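Local structure of N-acetylglucosaminidase (Paenibacillus barengoltzii, 6INX) at residues Asp13-Leu16 against Pro17-Thr20; Ile120-Ser123 against Pro124-Ala128; Leu133-Thr136 against Met137-Leu141; Ser212-Ala215 against Ser216-Phe220; Arg280-Glu284 against Glu285-Pro289. The protein probably hydrolyses glycosidic bonds next to N-acetylglucosamine residues, as a family 18 glycoside hydrolase built on a TIM barrel. All blocks are in the same frame, centred on the assembly; numbering follows the deposited sequence.

Interaction 1 (Asp13-Leu16 against Pro17-Thr20); sequences DRHL and PELT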
loop_
_atom_site.group_PDB
_atom_site.type_symbol
_atom_site.label_atom_id
_atom_site.label_comp_id
_atom_site.label_asym_id
_atom_site.label_seq_id
_atom_site.Cartn_x
_atom_site.Cartn_y
_atom_site.Cartn_z
ATOM N N ASP A 13 -10.915 12.853 -27.010
ATOM C CA ASP A 13 -11.269 13.170 -28.392
ATOM C C ASP A 13 -12.485 14.086 -28.443
ATOM O O ASP A 13 -12.556 15.002 -29.273
ATOM C CB ASP A 13 -11.520 11.872 -29.168
ATOM C CG ASP A 13 -12.248 12.097 -30.486
ATOM O OD1 ASP A 13 -11.692 12.765 -31.382
ATOM O OD2 ASP A 13 -13.385 11.597 -30.624
ATOM N N ARG A 14 -13.432 13.873 -27.529
ATOM C CA ARG A 14 -14.647 14.678 -27.486
ATOM C C ARG A 14 -14.353 16.144 -27.174
ATOM O O ARG A 14 -15.126 17.028 -27.569
ATOM C CB ARG A 14 -15.591 14.069 -26.450
ATOM C CG ARG A 14 -16.846 14.855 -26.135
ATOM C CD ARG A 14 -17.685 14.091 -25.116
ATOM N NE ARG A 14 -17.879 12.699 -25.517
ATOM C CZ ARG A 14 -18.726 12.302 -26.463
ATOM N NH1 ARG A 14 -19.465 13.190 -27.117
ATOM N NH2 ARG A 14 -18.828 11.014 -26.761
ATOM N N HIS A 15 -13.242 16.431 -26.496
ATOM C CA HIS A 15 -12.911 17.795 -26.093
ATOM C C HIS A 15 -11.971 18.510 -27.054
ATOM O O HIS A 15 -11.693 19.695 -26.851
ATOM C CB HIS A 15 -12.316 17.818 -24.680
ATOM C CG HIS A 15 -13.275 17.382 -23.618
ATOM N ND1 HIS A 15 -12.869 16.757 -22.459
ATOM C CD2 HIS A 15 -14.623 17.475 -23.544
ATOM C CE1 HIS A 15 -13.927 16.483 -21.716
ATOM N NE2 HIS A 15 -15.004 16.908 -22.352
ATOM N N LEU A 16 -11.469 17.830 -28.082
ATOM C CA LEU A 16 -10.582 18.476 -29.049
ATOM C C LEU A 16 -11.136 19.773 -29.628
ATOM O O LEU A 16 -10.377 20.751 -29.714
ATOM C CB LEU A 16 -10.169 17.482 -30.143
ATOM C CG LEU A 16 -9.187 16.384 -29.719
ATOM C CD1 LEU A 16 -9.121 15.300 -30.802
ATOM C CD2 LEU A 16 -7.805 16.959 -29.416
ATOM N N PRO A 17 -12.409 19.864 -30.032
ATOM C CA PRO A 17 -12.905 21.139 -30.587
ATOM C C PRO A 17 -12.918 22.284 -29.592
ATOM O O PRO A 17 -12.996 23.445 -30.011
ATOM C CB PRO A 17 -14.324 20.799 -31.064
ATOM C CG PRO A 17 -14.340 19.312 -31.215
ATOM C CD PRO A 17 -13.420 18.798 -30.150
ATOM N N GLU A 18 -12.848 22.007 -28.295
ATOM C CA GLU A 18 -12.843 23.080 -27.312
ATOM C C GLU A 18 -11.486 23.761 -27.170
ATOM O O GLU A 18 -11.412 24.826 -26.549
ATOM C CB GLU A 18 -13.321 22.555 -25.957
ATOM C CG GLU A 18 -14.704 21.932 -26.010
ATOM C CD GLU A 18 -15.023 21.115 -24.778
ATOM O OE1 GLU A 18 -14.319 21.275 -23.760
ATOM O OE2 GLU A 18 -15.980 20.312 -24.827
ATOM N N LEU A 19 -10.425 23.189 -27.736
ATOM C CA LEU A 19 -9.103 23.788 -27.617
ATOM C C LEU A 19 -9.045 25.103 -28.386
ATOM O O LEU A 19 -9.418 25.167 -29.563
ATOM C CB LEU A 19 -8.041 22.825 -28.143
ATOM C CG LEU A 19 -7.691 21.654 -27.216
ATOM C CD1 LEU A 19 -7.036 20.532 -28.001
ATOM C CD2 LEU A 19 -6.783 22.123 -26.090
ATOM N N THR A 20 -8.580 26.150 -27.714
ATOM C CA THR A 20 -8.402 27.465 -28.307
ATOM C C THR A 20 -6.925 27.704 -28.588
ATOM O O THR A 20 -6.049 27.020 -28.054
ATOM C CB THR A 20 -8.919 28.548 -27.360
ATOM O OG1 THR A 20 -8.088 28.596 -26.194
ATOM C CG2 THR A 20 -10.352 28.253 -26.948
HETATM O O HOH W 1 -10.231 23.034 -31.332
#

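Interaction 2 (Ile120-Ser123 against Pro124-Ala128); sequences IAAS and PDDKA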
loop_
_atom_site.group_PDB
_atom_site.type_symbol
_atom_site.label_atom_id
_atom_site.label_comp_id
_atom_site.label_asym_id
_atom_site.label_seq_id
_atom_site.Cartn_x
_atom_site.Cartn_y
_atom_site.Cartn_z
ATOM N N ILE A 120 -8.959 -6.601 -16.924
ATOM C CA ILE A 120 -8.318 -6.920 -18.189
ATOM C C ILE A 120 -7.451 -8.157 -17.974
ATOM O O ILE A 120 -7.178 -8.567 -16.847
ATOM C CB ILE A 120 -7.476 -5.743 -18.732
ATOM C CG1 ILE A 120 -6.325 -5.399 -17.772
ATOM C CG2 ILE A 120 -8.369 -4.526 -18.966
ATOM C CD1 ILE A 120 -5.276 -4.422 -18.362
ATOM N N ALA A 121 -7.036 -8.770 -19.073
ATOM C CA ALA A 121 -6.131 -9.902 -18.957
ATOM C C ALA A 121 -4.743 -9.462 -18.497
ATOM O O ALA A 121 -4.286 -8.341 -18.778
ATOM C CB ALA A 121 -6.020 -10.624 -20.296
ATOM N N ALA A 122 -4.062 -10.366 -17.787
ATOM C CA ALA A 122 -2.701 -10.120 -17.338
ATOM C C ALA A 122 -1.993 -11.444 -17.138
ATOM O O ALA A 122 -2.621 -12.500 -16.992
ATOM C CB ALA A 122 -2.638 -9.333 -16.020
ATOM N N SER A 123 -0.667 -11.365 -17.083
ATOM C CA SER A 123 0.166 -12.548 -16.927
ATOM C C SER A 123 1.499 -12.124 -16.336
ATOM O O SER A 123 1.966 -11.016 -16.610
ATOM C CB SER A 123 0.396 -13.209 -18.293
ATOM O OG SER A 123 1.451 -14.162 -18.223
ATOM N N PRO A 124 2.141 -12.976 -15.529
ATOM C CA PRO A 124 3.525 -12.676 -15.136
ATOM C C PRO A 124 4.440 -12.468 -16.322
ATOM O O PRO A 124 5.451 -11.773 -16.193
ATOM C CB PRO A 124 3.951 -13.910 -14.325
ATOM C CG PRO A 124 2.724 -14.691 -14.084
ATOM C CD PRO A 124 1.684 -14.295 -15.058
ATOM N N ASP A 125 4.123 -13.071 -17.475
ATOM C CA ASP A 125 4.926 -12.871 -18.675
ATOM C C ASP A 125 4.888 -11.430 -19.168
ATOM O O ASP A 125 5.739 -11.052 -19.982
ATOM C CB ASP A 125 4.451 -13.801 -19.799
ATOM C CG ASP A 125 4.632 -15.268 -19.468
ATOM O OD1 ASP A 125 5.479 -15.588 -18.611
ATOM O OD2 ASP A 125 3.923 -16.101 -20.074
ATOM N N ASP A 126 3.931 -10.618 -18.695
ATOM C CA ASP A 126 3.830 -9.231 -19.149
ATOM C C ASP A 126 5.088 -8.434 -18.821
ATOM O O ASP A 126 5.389 -7.446 -19.498
ATOM C CB ASP A 126 2.650 -8.520 -18.479
ATOM C CG ASP A 126 1.301 -9.071 -18.863
ATOM O OD1 ASP A 126 1.169 -9.813 -19.869
ATOM O OD2 ASP A 126 0.347 -8.719 -18.142
ATOM N N LYS A 127 5.802 -8.810 -17.760
ATOM C CA LYS A 127 6.981 -8.038 -17.372
ATOM C C LYS A 127 8.025 -8.030 -18.484
ATOM O O LYS A 127 8.522 -6.968 -18.878
ATOM C CB LYS A 127 7.545 -8.597 -16.065
ATOM C CG LYS A 127 8.770 -7.863 -15.557
ATOM C CD LYS A 127 9.070 -8.261 -14.128
ATOM C CE LYS A 127 10.373 -7.641 -13.652
ATOM N NZ LYS A 127 10.561 -7.923 -12.198
ATOM N N ALA A 128 8.349 -9.203 -19.027
ATOM C CA ALA A 128 9.265 -9.241 -20.161
ATOM C C ALA A 128 8.581 -8.791 -21.447
ATOM O O ALA A 128 9.195 -8.100 -22.269
ATOM C CB ALA A 128 9.833 -10.656 -20.315
#

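Interaction 3 (Leu133-Thr136 against Met137-Leu141); sequences LLRT and MREAL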
loop_
_atom_site.group_PDB
_atom_site.type_symbol
_atom_site.label_atom_id
_atom_site.label_comp_id
_atom_site.label_asym_id
_atom_site.label_seq_id
_atom_site.Cartn_x
_atom_site.Cartn_y
_atom_site.Cartn_z
ATOM N N LEU A 133 7.257 -5.465 -26.466
ATOM C CA LEU A 133 6.237 -4.703 -27.181
ATOM C C LEU A 133 6.725 -3.294 -27.512
ATOM O O LEU A 133 6.584 -2.825 -28.651
ATOM C CB LEU A 133 4.952 -4.659 -26.344
ATOM C CG LEU A 133 3.844 -3.725 -26.852
ATOM C CD1 LEU A 133 3.307 -4.227 -28.190
ATOM C CD2 LEU A 133 2.701 -3.540 -25.834
ATOM N N LEU A 134 7.260 -2.584 -26.509
ATOM C CA LEU A 134 7.706 -1.214 -26.737
ATOM C C LEU A 134 8.891 -1.164 -27.690
ATOM O O LEU A 134 8.996 -0.241 -28.501
ATOM C CB LEU A 134 8.054 -0.549 -25.402
ATOM C CG LEU A 134 6.855 -0.313 -24.484
ATOM C CD1 LEU A 134 7.317 0.137 -23.103
ATOM C CD2 LEU A 134 5.935 0.716 -25.096
ATOM N N ARG A 135 9.805 -2.130 -27.588
ATOM C CA ARG A 135 10.924 -2.183 -28.525
ATOM C C ARG A 135 10.415 -2.322 -29.955
ATOM O O ARG A 135 10.860 -1.610 -30.861
ATOM C CB ARG A 135 11.840 -3.357 -28.174
ATOM C CG ARG A 135 13.038 -3.483 -29.117
ATOM C CD ARG A 135 13.879 -4.729 -28.864
ATOM N NE ARG A 135 14.142 -4.952 -27.450
ATOM C CZ ARG A 135 15.020 -5.836 -26.988
ATOM N NH1 ARG A 135 15.723 -6.574 -27.838
ATOM N NH2 ARG A 135 15.195 -5.980 -25.681
ATOM N N THR A 136 9.447 -3.220 -30.165
ATOM C CA THR A 136 8.931 -3.460 -31.509
ATOM C C THR A 136 8.180 -2.242 -32.035
ATOM O O THR A 136 8.293 -1.885 -33.214
ATOM C CB THR A 136 7.998 -4.673 -31.464
ATOM O OG1 THR A 136 8.726 -5.801 -30.971
ATOM C CG2 THR A 136 7.449 -4.998 -32.841
ATOM N N MET A 137 7.410 -1.587 -31.169
ATOM C CA MET A 137 6.692 -0.391 -31.584
ATOM C C MET A 137 7.656 0.747 -31.903
ATOM O O MET A 137 7.463 1.472 -32.888
ATOM C CB MET A 137 5.720 0.021 -30.481
ATOM C CG MET A 137 4.554 -0.963 -30.268
ATOM S SD MET A 137 3.368 -0.387 -29.022
ATOM C CE MET A 137 2.877 1.161 -29.809
ATOM N N ARG A 138 8.691 0.920 -31.079
ATOM C CA ARG A 138 9.699 1.940 -31.362
ATOM C C ARG A 138 10.416 1.658 -32.675
ATOM O O ARG A 138 10.644 2.573 -33.470
ATOM C CB ARG A 138 10.690 2.031 -30.200
ATOM C CG ARG A 138 11.968 2.808 -30.533
ATOM C CD ARG A 138 11.674 4.217 -31.017
ATOM N NE ARG A 138 11.292 5.072 -29.912
ATOM C CZ ARG A 138 10.819 6.309 -30.039
ATOM N NH1 ARG A 138 10.653 6.848 -31.239
ATOM N NH2 ARG A 138 10.501 6.998 -28.954
ATOM N N GLU A 139 10.759 0.395 -32.924
ATOM C CA GLU A 139 11.411 0.048 -34.185
ATOM C C GLU A 139 10.550 0.429 -35.380
ATOM O O GLU A 139 11.051 1.005 -36.356
ATOM C CB GLU A 139 11.749 -1.442 -34.197
ATOM C CG GLU A 139 12.958 -1.765 -33.334
ATOM C CD GLU A 139 13.092 -3.242 -33.014
ATOM O OE1 GLU A 139 12.152 -4.011 -33.298
ATOM O OE2 GLU A 139 14.140 -3.635 -32.463
ATOM N N ALA A 140 9.247 0.135 -35.318
ATOM C CA ALA A 140 8.363 0.422 -36.446
ATOM C C ALA A 140 8.163 1.917 -36.625
ATOM O O ALA A 140 8.164 2.421 -37.756
ATOM C CB ALA A 140 7.009 -0.267 -36.240
ATOM N N LEU A 141 7.991 2.645 -35.518
ATOM C CA LEU A 141 7.812 4.089 -35.606
ATOM C C LEU A 141 9.073 4.769 -36.122
ATOM O O LEU A 141 8.987 5.733 -36.888
ATOM C CB LEU A 141 7.393 4.646 -34.242
ATOM C CG LEU A 141 5.935 4.337 -33.891
ATOM C CD1 LEU A 141 5.679 4.603 -32.417
ATOM C CD2 LEU A 141 4.996 5.145 -34.769
HETATM O O HOH W 2 11.681 -6.320 -31.958
#

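Interaction 4 (Ser212-Ala215 against Ser216-Phe220); sequences SVDA and SVNLF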
loop_
_atom_site.group_PDB
_atom_site.type_symbol
_atom_site.label_atom_id
_atom_site.label_comp_id
_atom_site.label_asym_id
_atom_site.label_seq_id
_atom_site.Cartn_x
_atom_site.Cartn_y
_atom_site.Cartn_z
ATOM N N SER A 212 3.781 9.067 -2.978
ATOM C CA SER A 212 3.693 10.495 -3.258
ATOM C C SER A 212 4.418 10.704 -4.581
ATOM O O SER A 212 5.068 9.788 -5.088
ATOM C CB SER A 212 4.349 11.333 -2.149
ATOM O OG SER A 212 5.743 11.073 -2.077
ATOM N N VAL A 213 4.316 11.920 -5.135
ATOM C CA VAL A 213 5.126 12.258 -6.310
ATOM C C VAL A 213 6.600 12.007 -6.019
ATOM O O VAL A 213 7.306 11.339 -6.783
ATOM C CB VAL A 213 4.912 13.723 -6.732
ATOM C CG1 VAL A 213 5.954 14.117 -7.800
ATOM C CG2 VAL A 213 3.496 13.979 -7.216
ATOM N N ASP A 214 7.077 12.546 -4.892
ATOM C CA ASP A 214 8.485 12.438 -4.540
ATOM C C ASP A 214 8.900 10.974 -4.392
ATOM O O ASP A 214 9.937 10.553 -4.920
ATOM C CB ASP A 214 8.705 13.242 -3.250
ATOM C CG ASP A 214 10.126 13.186 -2.734
ATOM O OD1 ASP A 214 11.080 13.481 -3.485
ATOM O OD2 ASP A 214 10.269 12.879 -1.526
ATOM N N ALA A 215 8.093 10.172 -3.691
ATOM C CA ALA A 215 8.452 8.766 -3.527
ATOM C C ALA A 215 8.408 8.017 -4.855
ATOM O O ALA A 215 9.233 7.128 -5.098
ATOM C CB ALA A 215 7.544 8.088 -2.499
ATOM N N SER A 216 7.465 8.375 -5.730
ATOM C CA SER A 216 7.349 7.722 -7.033
ATOM C C SER A 216 8.550 8.042 -7.914
ATOM O O SER A 216 9.145 7.139 -8.511
ATOM C CB SER A 216 6.026 8.128 -7.699
ATOM O OG SER A 216 5.891 7.514 -8.972
ATOM N N VAL A 217 8.913 9.326 -8.005
ATOM C CA VAL A 217 10.099 9.724 -8.758
ATOM C C VAL A 217 11.321 8.961 -8.262
ATOM O O VAL A 217 12.084 8.390 -9.047
ATOM C CB VAL A 217 10.291 11.248 -8.673
ATOM C CG1 VAL A 217 11.640 11.648 -9.280
ATOM C CG2 VAL A 217 9.130 11.979 -9.360
ATOM N N ASN A 218 11.499 8.907 -6.943
ATOM C CA ASN A 218 12.625 8.170 -6.388
ATOM C C ASN A 218 12.598 6.694 -6.797
ATOM O O ASN A 218 13.640 6.127 -7.144
ATOM C CB ASN A 218 12.647 8.350 -4.873
ATOM C CG ASN A 218 13.145 9.725 -4.465
ATOM O OD1 ASN A 218 13.742 10.442 -5.268
ATOM N ND2 ASN A 218 12.894 10.102 -3.216
ATOM N N LEU A 219 11.419 6.057 -6.776
ATOM C CA LEU A 219 11.321 4.660 -7.207
ATOM C C LEU A 219 11.767 4.491 -8.655
ATOM O O LEU A 219 12.522 3.568 -8.986
ATOM C CB LEU A 219 9.879 4.171 -7.071
ATOM C CG LEU A 219 9.310 3.875 -5.690
ATOM C CD1 LEU A 219 7.852 3.436 -5.825
ATOM C CD2 LEU A 219 10.136 2.809 -4.995
ATOM N N PHE A 220 11.290 5.365 -9.539
ATOM C CA PHE A 220 11.604 5.217 -10.954
ATOM C C PHE A 220 13.058 5.569 -11.253
ATOM O O PHE A 220 13.681 4.943 -12.113
ATOM C CB PHE A 220 10.623 6.040 -11.794
ATOM C CG PHE A 220 9.311 5.335 -12.025
ATOM C CD1 PHE A 220 9.095 4.644 -13.205
ATOM C CD2 PHE A 220 8.323 5.315 -11.052
ATOM C CE1 PHE A 220 7.897 3.957 -13.418
ATOM C CE2 PHE A 220 7.122 4.634 -11.262
ATOM C CZ PHE A 220 6.912 3.959 -12.450
#

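Interaction 5 (Arg280-Glu284 against Glu285-Pro289); sequences RYWDE and EAKAP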
loop_
_atom_site.group_PDB
_atom_site.type_symbol
_atom_site.label_atom_id
_atom_site.label_comp_id
_atom_site.label_asym_id
_atom_site.label_seq_id
_atom_site.Cartn_x
_atom_site.Cartn_y
_atom_site.Cartn_z
ATOM N N ARG A 280 -11.585 24.255 3.360
ATOM C CA ARG A 280 -10.306 23.916 2.752
ATOM C C ARG A 280 -9.191 23.965 3.784
ATOM O O ARG A 280 -9.035 24.956 4.513
ATOM C CB ARG A 280 -9.980 24.853 1.590
ATOM C CG ARG A 280 -8.607 24.593 0.977
ATOM C CD ARG A 280 -8.223 25.712 0.034
ATOM N NE ARG A 280 -6.980 25.474 -0.707
ATOM C CZ ARG A 280 -5.758 25.788 -0.276
ATOM N NH1 ARG A 280 -5.577 26.321 0.935
ATOM N NH2 ARG A 280 -4.700 25.554 -1.045
ATOM N N TYR A 281 -8.418 22.890 3.839
ATOM C CA TYR A 281 -7.218 22.800 4.647
ATOM C C TYR A 281 -6.018 22.599 3.736
ATOM O O TYR A 281 -6.140 22.091 2.615
ATOM C CB TYR A 281 -7.329 21.638 5.632
ATOM C CG TYR A 281 -8.497 21.802 6.572
ATOM C CD1 TYR A 281 -8.450 22.735 7.609
ATOM C CD2 TYR A 281 -9.649 21.049 6.420
ATOM C CE1 TYR A 281 -9.511 22.895 8.463
ATOM C CE2 TYR A 281 -10.723 21.199 7.278
ATOM C CZ TYR A 281 -10.645 22.124 8.304
ATOM O OH TYR A 281 -11.715 22.287 9.151
ATOM N N TRP A 282 -4.861 23.040 4.205
ATOM C CA TRP A 282 -3.606 22.872 3.493
ATOM C C TRP A 282 -2.696 21.980 4.320
ATOM O O TRP A 282 -2.455 22.253 5.502
ATOM C CB TRP A 282 -2.938 24.227 3.232
ATOM C CG TRP A 282 -1.596 24.133 2.554
ATOM C CD1 TRP A 282 -0.372 24.336 3.121
ATOM C CD2 TRP A 282 -1.344 23.792 1.178
ATOM N NE1 TRP A 282 0.621 24.148 2.189
ATOM C CE2 TRP A 282 0.050 23.811 0.990
ATOM C CE3 TRP A 282 -2.164 23.474 0.092
ATOM C CZ2 TRP A 282 0.642 23.535 -0.239
ATOM C CZ3 TRP A 282 -1.567 23.195 -1.130
ATOM C CH2 TRP A 282 -0.183 23.227 -1.284
ATOM N N ASP A 283 -2.222 20.897 3.711
ATOM C CA ASP A 283 -1.252 20.005 4.342
ATOM C C ASP A 283 0.138 20.526 3.994
ATOM O O ASP A 283 0.618 20.351 2.870
ATOM C CB ASP A 283 -1.470 18.579 3.841
ATOM C CG ASP A 283 -0.630 17.562 4.573
ATOM O OD1 ASP A 283 0.508 17.895 4.952
ATOM O OD2 ASP A 283 -1.104 16.415 4.736
ATOM N N GLU A 284 0.782 21.185 4.964
ATOM C CA GLU A 284 2.086 21.793 4.731
ATOM C C GLU A 284 3.187 20.767 4.526
ATOM O O GLU A 284 4.236 21.113 3.978
ATOM C CB GLU A 284 2.461 22.725 5.891
ATOM C CG GLU A 284 1.609 23.979 5.990
ATOM C CD GLU A 284 2.101 24.936 7.062
ATOM O OE1 GLU A 284 3.263 25.391 6.969
ATOM O OE2 GLU A 284 1.326 25.235 7.995
ATOM N N GLU A 285 2.991 19.521 4.956
ATOM C CA GLU A 285 4.024 18.530 4.703
ATOM C C GLU A 285 3.878 17.928 3.313
ATOM O O GLU A 285 4.848 17.867 2.558
ATOM C CB GLU A 285 4.009 17.425 5.763
ATOM C CG GLU A 285 5.200 16.484 5.612
ATOM C CD GLU A 285 5.271 15.439 6.710
ATOM O OE1 GLU A 285 4.263 15.251 7.413
ATOM O OE2 GLU A 285 6.332 14.802 6.862
ATOM N N ALA A 286 2.666 17.511 2.960
ATOM C CA ALA A 286 2.448 16.889 1.663
ATOM C C ALA A 286 2.433 17.908 0.536
ATOM O O ALA A 286 2.577 17.524 -0.629
ATOM C CB ALA A 286 1.114 16.139 1.685
ATOM N N LYS A 287 2.239 19.191 0.865
ATOM C CA LYS A 287 1.976 20.253 -0.116
ATOM C C LYS A 287 0.706 19.974 -0.927
ATOM O O LYS A 287 0.701 20.038 -2.161
ATOM C CB LYS A 287 3.179 20.542 -1.027
ATOM C CG LYS A 287 4.521 20.783 -0.332
ATOM C CD LYS A 287 4.454 21.904 0.689
ATOM C CE LYS A 287 5.835 22.153 1.293
ATOM N NZ LYS A 287 5.770 22.985 2.530
ATOM N N ALA A 288 -0.386 19.674 -0.224
ATOM C CA ALA A 288 -1.636 19.299 -0.871
ATOM C C ALA A 288 -2.845 19.898 -0.165
ATOM O O ALA A 288 -2.889 19.928 1.076
ATOM C CB ALA A 288 -1.792 17.768 -0.914
ATOM N N PRO A 289 -3.839 20.365 -0.918
ATOM C CA PRO A 289 -5.085 20.831 -0.310
ATOM C C PRO A 289 -6.097 19.708 -0.166
ATOM O O PRO A 289 -6.092 18.722 -0.905
ATOM C CB PRO A 289 -5.580 21.846 -1.347
ATOM C CG PRO A 289 -5.242 21.167 -2.666
ATOM C CD PRO A 289 -3.867 20.509 -2.388
HETATM O O HOH W 3 3.466 24.944 2.381
#

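Interaction 1 (Asp13-Leu16 against Pro17-Thr20)
L16 and P17 meet at the joint of this continuous 3-10 turn, where L16 CB lies 3.5 Å from P17 CD and the proline ring sits on the outer, exposed side. L16 itself points inward. Its CG is set beside the backbone N and away from the carbonyl carbon (chi1 -72°), and L19 adopts nearly the same torsion. The two leucines therefore run side by side in the same direction, and their branches touch where L16 CD2 comes to 3.9 Å from L19 CD1. Both press on L56 of helix 53-59 and on strand 29-38, through I32 for L16 and I30 for L19.

H15 carries the more polar flank. The carboxylate of E18 lies alongside its imidazole with the two planes turned 43° apart, and the closest approach is a non-bonded 3.4 Å between E18 OE2 and H15 CD2. ND1 of the histidine is hydrogen-bonded to E325, which follows barrel strand 320-324.

The backbone shows the i to i+3 pattern of a 3-10 helix. E18 N reaches H15 O at 3.0 Å and L19 N reaches L16 O at 3.1 Å, each donor standing above the carbonyl plane. A water donates both to L16 O (2.8 Å) and to L19 O (2.9 Å).

L16 O thus takes both L19 N and the water. Separately, the proline places CD, not an N-H, near R14 O. The chemistry is consistent with a turn held by i to i+3 bonds and a bridging water, with its leucines packed on L56, I30 and I32, as strand 6-12 gives way to helix 21-24.

Interaction 2 (Ile120-Ser123 against Pro124-Ala128)
S123 and D126 form a capping box where the chain turns into helix 126-148, and this is the tight part of the contact. S123 N donates to the aspartate side chain, at 3.0 Å from D126 OD2. The aspartate is folded back over the turn, with CG beside its own backbone N (chi1 -66°), and S123 N meets OD2 from above the carboxylate plane, not within it. Close by, A122 CA lies 3.4 Å from D126 OD2. The serine side chain caps in its turn: OG, swung away from the serine N (chi1 166°), accepts from D125 N at 3.0 Å. A separate backbone bond, from D126 N to S123 O at 2.9 Å, closes a type I beta turn.

The other side is much looser. P124 and D125 are exposed, and D125 CB merely approaches S123 OG at 3.4 Å. P124 rests instead against T205 of the second subunit.

D126 also has partners beyond the turn, with OD1 bonded to S78 OG and OD2 to C114 N. One buried carboxylate thus satisfies several donors, and its negative charge, set at the start of a helix, would probably be favoured by the helix dipole.

Interaction 3 (Leu133-Thr136 against Met137-Leu141)
L133 and M137, one turn apart on helix 126-148, illustrate the i to i+4 pairing of an alpha-helix that packs on the wall of a TIM barrel. Four backbone hydrogen bonds cross between the segments: M137 N to L133 O, R138 N to L134 O, E139 N to R135 O and A140 N to T136 O. The shortest, between R138 N and L134 O, measures 2.8 Å.

Apolar packing occupies the inner side. L133 and M137 lie alongside each other, pointing the same way, and a bend in the methionine chain at chi3 (60°) accompanies the approach of SD to 3.9 Å from L133 CD1. L133 and L134 press on L108 of strand 105-109, M137 on V106 of that strand and on L154 of strand 153-159. On a separate flank, T136 and A140 meet A91 of helix 84-100.

The charged pairs behave differently from one another. R138 folds away to salt bridges with D178 and D142, while its NE is hydrogen-bonded to Y176 O. R135 and E139 are neighbours without a salt bridge: the aliphatic part of the arginine runs beside the carboxylate, with R135 CG 3.5 Å from E139 OE2, and the guanidinium and carboxylate planes stand 79° apart.

Water-mediated bonding completes the set. T136 OG1, already bonded to L132 O, receives a water at 3.2 Å, and that same water donates to E139 OE1 at 2.7 Å.

Interaction 4 (Ser212-Ala215 against Ser216-Phe220)
The carboxylate of D214 and the amide of N218, one helical turn apart, cross obliquely with their planes 68° from each other. Their nearest atoms, D214 OD1 and N218 ND2, remain 3.8 Å apart, so this is polar proximity and not a bond. The acid finds its partner outside the turn, in a hydrogen bond between OD1 and Y312 OH. D214 CG stands opposite the aspartate N (chi1 178°), which leans the carboxylate toward the amide. The other flat group, the ring of F220, has S216 O in plane at its edge, and its side chain packs toward Y164 and I165 of helix 162-166 and L182 of strand 179-183.

On the buried side V213 and V217 lie parallel in direction, V213 CG1 at 4.1 Å from V217 CG2, and both touch I232 of strand 230-235. V217 also meets L182, as does S216, whose OG is bonded to A160 O.

The backbone supplies the regular frame. V217 N donates to V213 O at 2.9 Å in an almost straight bond (177°), and N218 N reaches D214 O at 3.0 Å, with L219 N on A215 O and S216 N on S212 O completing the i to i+4 series. At the start of the helix S212 OG accepts from A215 N at 3.0 Å and is also bonded to T203 OG1.

That serine is a classical N-cap, and the helix it begins lies between parallel barrel strands 179-183 and 230-235, the beta-alpha-beta crossover from which a TIM barrel is built.

Interaction 5 (Arg280-Glu284 against Glu285-Pro289)
D283 pairs with A288 across a tight beta hairpin. D283 N donates to A288 O at 2.9 Å, and A288 N returns a weak bond to D283 O. K287 N also makes a weak bond to D283 O, so K287 and A288 both face D283 in a G1 beta bulge, with K287 in a left-handed backbone conformation (phi/psi 60°/50°).

Side-chain hydrogen bonds close the loop. D283 OD1 accepts E285 N nearly along its C-O axis, an Asx turn, and A286 N from above the carboxylate plane, each at 3.0 Å; OD2 is bonded to H197 NE2. The lysine chain, bent at chi2 (-56°), carries NZ to 2.8 Å from E284 O, in the carbonyl plane. A water accepts from both K287 NZ and W282 NE1, lying in plane at the edge of the indole.

Packing is led by W282, whose ring spreads over the returning strand. A288 N stands over one face, 3.7 Å above the ring plane and offset toward the rim, while W282 CZ3 reaches P289 CD at 3.8 Å. The guanidinium of R280, held by D302, approaches P289 CB obliquely, and P289 CA makes a CA-H...O contact of 3.4 Å with Y281 O.

Strand 279-283 is one of the two outermost strands, within this chain, of a five-stranded antiparallel sheet, with 288-292 beside it. Helix 303-316 covers the face bearing W282 and P289 through M304 and S305, whereas A286 and D283 turn toward H197.

The five contacts follow one another along a single family 18 domain. Interactions 2 and 3 share helix 126-148, their centres about 18 Å apart. Interactions 4 and 5, also with centres about 18 Å apart and nearest atoms about 7 Å, are connected through the 200-205 region: D214 touches Y202, as does K287, and E285 is hydrogen-bonded to T205. Interactions 3 and 5 lie on opposite sides of the chain's centre, about 41 Å between centres, and interaction 1 is at least 29 Å by centres from every other. In this family catalysis is expected near the end of strand 105-109; I120 and D126 of interaction 2 touch W110, just beyond it.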